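Local coordinates for secreted effector CSEP0064 (PDB 6FMB), which binds host RNA as a non-catalytic relative of fungal RNases and shields host ribosomal RNA from breakdown triggered by ribosome-inactivating proteins, promoting infection, at residues Y70-N75 and L81-S86. Residues are numbered along the deposited sequence; the frame is centred on the assembly and turned at random.
Sequences YYILTN and LEVFSS
Tyr71 and Phe84 face each other as a hydrogen-bonded pair of an antiparallel beta hairpin, joined by Tyr71 N to Phe84 O and Phe84 N to Tyr71 O, both 2.9 Å. Two further backbone bonds link Leu73 and Glu82. On the face carrying these four side chains, Phe84 CB sits off-centre above the Tyr71 ring, 3.6 Å from Tyr71 CZ, a CH-pi contact. Farther out, Phe84 CD2 passes Tyr71 CE1 at 3.7 Å, and Phe84 CE2 reaches Leu73 CD1, also at 3.7 Å. The ring planes meet at only 27°, but with centroids 5.4 Å apart there is little stacking between them. With CG between the backbone N and the carbonyl carbon (chi1 61°), the Tyr71 ring rises from the sheet and leans toward strand 81-85; Ser86 OG meets that ring at its edge. On the reverse face, Ile72 CG2 touches Val83 CG2 at 4.1 Å, while Leu81 CD1 nears Ile72 CD1 and Thr74 CB. Ile72, Thr74 and Leu81 pack there on Val21 of helix 14-24, and Val83 on Trp5 and Cys7 of strand 4-7. Strand 51-56 pairs with the other edge of strand 70-75, so the hairpin ends a four-stranded antiparallel sheet backed by the helix, consistent with the RNase-like fold.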
ATOM      1  N   TYR A  70       0.831  -8.212  -1.711  1.00 10.15           N
ATOM      2  CA  TYR A  70      -0.099  -7.135  -1.342  1.00  9.81           C
ATOM      3  C   TYR A  70       0.643  -5.815  -1.365  1.00  9.18           C
ATOM      4  O   TYR A  70       1.849  -5.763  -1.097  1.00  9.42           O
ATOM      5  CB  TYR A  70      -0.688  -7.341   0.072  1.00 11.02           C
ATOM      6  CG  TYR A  70      -1.180  -8.755   0.308  1.00 11.57           C
ATOM      7  CD1 TYR A  70      -2.404  -9.171  -0.204  1.00 12.57           C
ATOM      8  CD2 TYR A  70      -0.408  -9.692   0.999  1.00 12.58           C
ATOM      9  CE1 TYR A  70      -2.868 -10.463  -0.015  1.00 15.26           C
ATOM     10  CE2 TYR A  70      -0.870 -10.995   1.189  1.00 15.10           C
ATOM     11  CZ  TYR A  70      -2.096 -11.370   0.663  1.00 15.82           C
ATOM     12  OH  TYR A  70      -2.578 -12.647   0.812  1.00 21.23           O
ATOM     13  N   TYR A  71      -0.082  -4.735  -1.648  1.00  8.96           N
ATOM     14  CA  TYR A  71       0.523  -3.407  -1.619  1.00  9.49           C
ATOM     15  C   TYR A  71      -0.507  -2.349  -1.325  1.00  9.08           C
ATOM     16  O   TYR A  71      -1.706  -2.570  -1.490  1.00  9.98           O
ATOM     17  CB  TYR A  71       1.260  -3.088  -2.932  1.00 10.29           C
ATOM     18  CG  TYR A  71       0.394  -3.078  -4.186  1.00 10.11           C
ATOM     19  CD1 TYR A  71      -0.236  -1.906  -4.605  1.00 11.23           C
ATOM     20  CD2 TYR A  71       0.264  -4.215  -4.987  1.00 11.36           C
ATOM     21  CE1 TYR A  71      -0.999  -1.887  -5.754  1.00 12.61           C
ATOM     22  CE2 TYR A  71      -0.499  -4.192  -6.152  1.00 12.09           C
ATOM     23  CZ  TYR A  71      -1.137  -3.031  -6.522  1.00 13.74           C
ATOM     24  OH  TYR A  71      -1.899  -3.011  -7.675  1.00 17.35           O
ATOM     25  N   ILE A  72      -0.038  -1.185  -0.879  1.00  9.14           N
ATOM     26  CA  ILE A  72      -0.891  -0.016  -0.703  1.00  9.47           C
ATOM     27  C   ILE A  72      -0.603   1.016  -1.786  1.00  9.28           C
ATOM     28  O   ILE A  72       0.493   1.060  -2.347  1.00  9.38           O
ATOM     29  CB  ILE A  72      -0.735   0.604   0.711  1.00 10.37           C
ATOM     30  CG1 ILE A  72       0.579   1.376   0.893  1.00 11.06           C
ATOM     31  CG2 ILE A  72      -0.868  -0.481   1.778  1.00 11.32           C
ATOM     32  CD1 ILE A  72       0.507   2.350   2.046  1.00 12.26           C
ATOM     33  N   LEU A  73      -1.613   1.841  -2.038  1.00  9.70           N
ATOM     34  CA  LEU A  73      -1.443   3.127  -2.730  1.00  9.97           C
ATOM     35  C   LEU A  73      -1.906   4.201  -1.757  1.00  9.67           C
ATOM     36  O   LEU A  73      -2.989   4.073  -1.148  1.00 10.37           O
ATOM     37  CB  LEU A  73      -2.252   3.199  -4.024  1.00 11.02           C
ATOM     38  CG  LEU A  73      -1.908   2.195  -5.124  1.00 12.98           C
ATOM     39  CD1 LEU A  73      -2.848   2.346  -6.305  1.00 15.05           C
ATOM     40  CD2 LEU A  73      -0.483   2.351  -5.601  1.00 14.83           C
ATOM     41  N   THR A  74      -1.108   5.256  -1.603  1.00  9.85           N
ATOM     42  CA  THR A  74      -1.423   6.310  -0.647  1.00  9.49           C
ATOM     43  C   THR A  74      -0.849   7.654  -1.065  1.00  8.78           C
ATOM     44  O   THR A  74       0.196   7.693  -1.723  1.00  9.51           O
ATOM     45  CB  THR A  74      -0.874   5.909   0.754  1.00 11.02           C
ATOM     46  OG1 THR A  74      -1.377   6.799   1.752  1.00 11.22           O
ATOM     47  CG2 THR A  74       0.672   5.853   0.794  1.00 11.08           C
ATOM     48  N   ASN A  75      -1.504   8.745  -0.675  1.00  9.50           N
ATOM     49  CA  ASN A  75      -0.858  10.052  -0.711  1.00 10.86           C
ATOM     50  C   ASN A  75      -0.237  10.304   0.685  1.00 12.21           C
ATOM     51  O   ASN A  75      -0.312   9.440   1.587  1.00 12.83           O
ATOM     52  CB  ASN A  75      -1.790  11.157  -1.245  1.00 11.09           C
ATOM     53  CG  ASN A  75      -3.006  11.387  -0.392  1.00 11.23           C
ATOM     54  OD1 ASN A  75      -3.128  10.821   0.696  1.00 11.50           O
ATOM     55  ND2 ASN A  75      -3.924  12.224  -0.878  1.00 11.99           N
ATOM     56  N   LEU A  81      -6.162   6.291   0.426  1.00  9.57           N
ATOM     57  CA  LEU A  81      -5.516   5.063   0.908  1.00  9.36           C
ATOM     58  C   LEU A  81      -6.333   3.868   0.445  1.00  9.51           C
ATOM     59  O   LEU A  81      -7.514   3.768   0.784  1.00 10.15           O
ATOM     60  CB  LEU A  81      -5.410   5.057   2.436  1.00 10.40           C
ATOM     61  CG  LEU A  81      -4.892   3.785   3.100  1.00 10.71           C
ATOM     62  CD1 LEU A  81      -3.504   3.397   2.599  1.00 11.59           C
ATOM     63  CD2 LEU A  81      -4.902   3.954   4.615  1.00 12.49           C
ATOM     64  N   GLU A  82      -5.717   2.991  -0.349  1.00  9.30           N
ATOM     65  CA  GLU A  82      -6.323   1.735  -0.755  1.00  9.80           C
ATOM     66  C   GLU A  82      -5.277   0.616  -0.690  1.00  9.67           C
ATOM     67  O   GLU A  82      -4.082   0.864  -0.788  1.00  9.97           O
ATOM     68  CB  GLU A  82      -6.930   1.843  -2.161  1.00 11.78           C
ATOM     69  CG  GLU A  82      -8.247   2.618  -2.275  1.00 13.93           C
ATOM     70  CD  GLU A  82      -8.864   2.608  -3.667  1.00 15.46           C
ATOM     71  OE1 GLU A  82      -8.153   2.751  -4.660  1.00 16.14           O
ATOM     72  OE2 GLU A  82     -10.100   2.540  -3.741  1.00 22.89           O
ATOM     73  N   VAL A  83      -5.773  -0.600  -0.523  1.00  9.42           N
ATOM     74  CA  VAL A  83      -4.967  -1.801  -0.407  1.00  8.93           C
ATOM     75  C   VAL A  83      -5.375  -2.782  -1.514  1.00  9.07           C
ATOM     76  O   VAL A  83      -6.563  -2.928  -1.822  1.00 10.06           O
ATOM     77  CB  VAL A  83      -5.086  -2.445   1.000  1.00  9.96           C
ATOM     78  CG1 VAL A  83      -4.122  -3.614   1.188  1.00 11.68           C
ATOM     79  CG2 VAL A  83      -4.869  -1.383   2.090  1.00 10.83           C
ATOM     80  N   PHE A  84      -4.378  -3.459  -2.088  1.00 10.05           N
ATOM     81  CA  PHE A  84      -4.563  -4.366  -3.225  1.00 10.18           C
ATOM     82  C   PHE A  84      -3.767  -5.644  -3.057  1.00 11.24           C
ATOM     83  O   PHE A  84      -2.751  -5.665  -2.367  1.00 11.80           O
ATOM     84  CB  PHE A  84      -4.090  -3.695  -4.531  1.00 12.67           C
ATOM     85  CG  PHE A  84      -4.783  -2.418  -4.799  1.00 12.90           C
ATOM     86  CD1 PHE A  84      -5.982  -2.406  -5.485  1.00 12.96           C
ATOM     87  CD2 PHE A  84      -4.288  -1.234  -4.288  1.00 13.26           C
ATOM     88  CE1 PHE A  84      -6.677  -1.215  -5.683  1.00 15.82           C
ATOM     89  CE2 PHE A  84      -4.981  -0.056  -4.461  1.00 15.85           C
ATOM     90  CZ  PHE A  84      -6.182  -0.039  -5.148  1.00 15.07           C
ATOM     91  N   SER A  85      -4.251  -6.700  -3.713  1.00 11.86           N
ATOM     92  CA  SER A  85      -3.477  -7.918  -3.904  0.50 12.84           C
ATOM     93  C   SER A  85      -3.021  -7.986  -5.350  1.00 13.60           C
ATOM     94  O   SER A  85      -3.723  -7.525  -6.247  1.00 16.58           O
ATOM     95  CB  SER A  85      -4.356  -9.120  -3.561  0.50 16.08           C
ATOM     96  OG  SER A  85      -3.592 -10.293  -3.487  0.50 21.17           O
ATOM     97  N   SER A  86      -1.861  -8.574  -5.598  1.00 12.28           N
ATOM     98  CA  SER A  86      -1.321  -8.703  -6.978  1.00 13.01           C
ATOM     99  C   SER A  86      -1.882  -9.928  -7.718  1.00 13.38           C
ATOM    100  O   SER A  86      -1.147 -10.849  -8.105  1.00 16.88           O
ATOM    101  CB  SER A  86       0.213  -8.738  -6.947  1.00 14.52           C
ATOM    102  OG  SER A  86       0.738  -7.577  -6.300  1.00 16.35           O
TER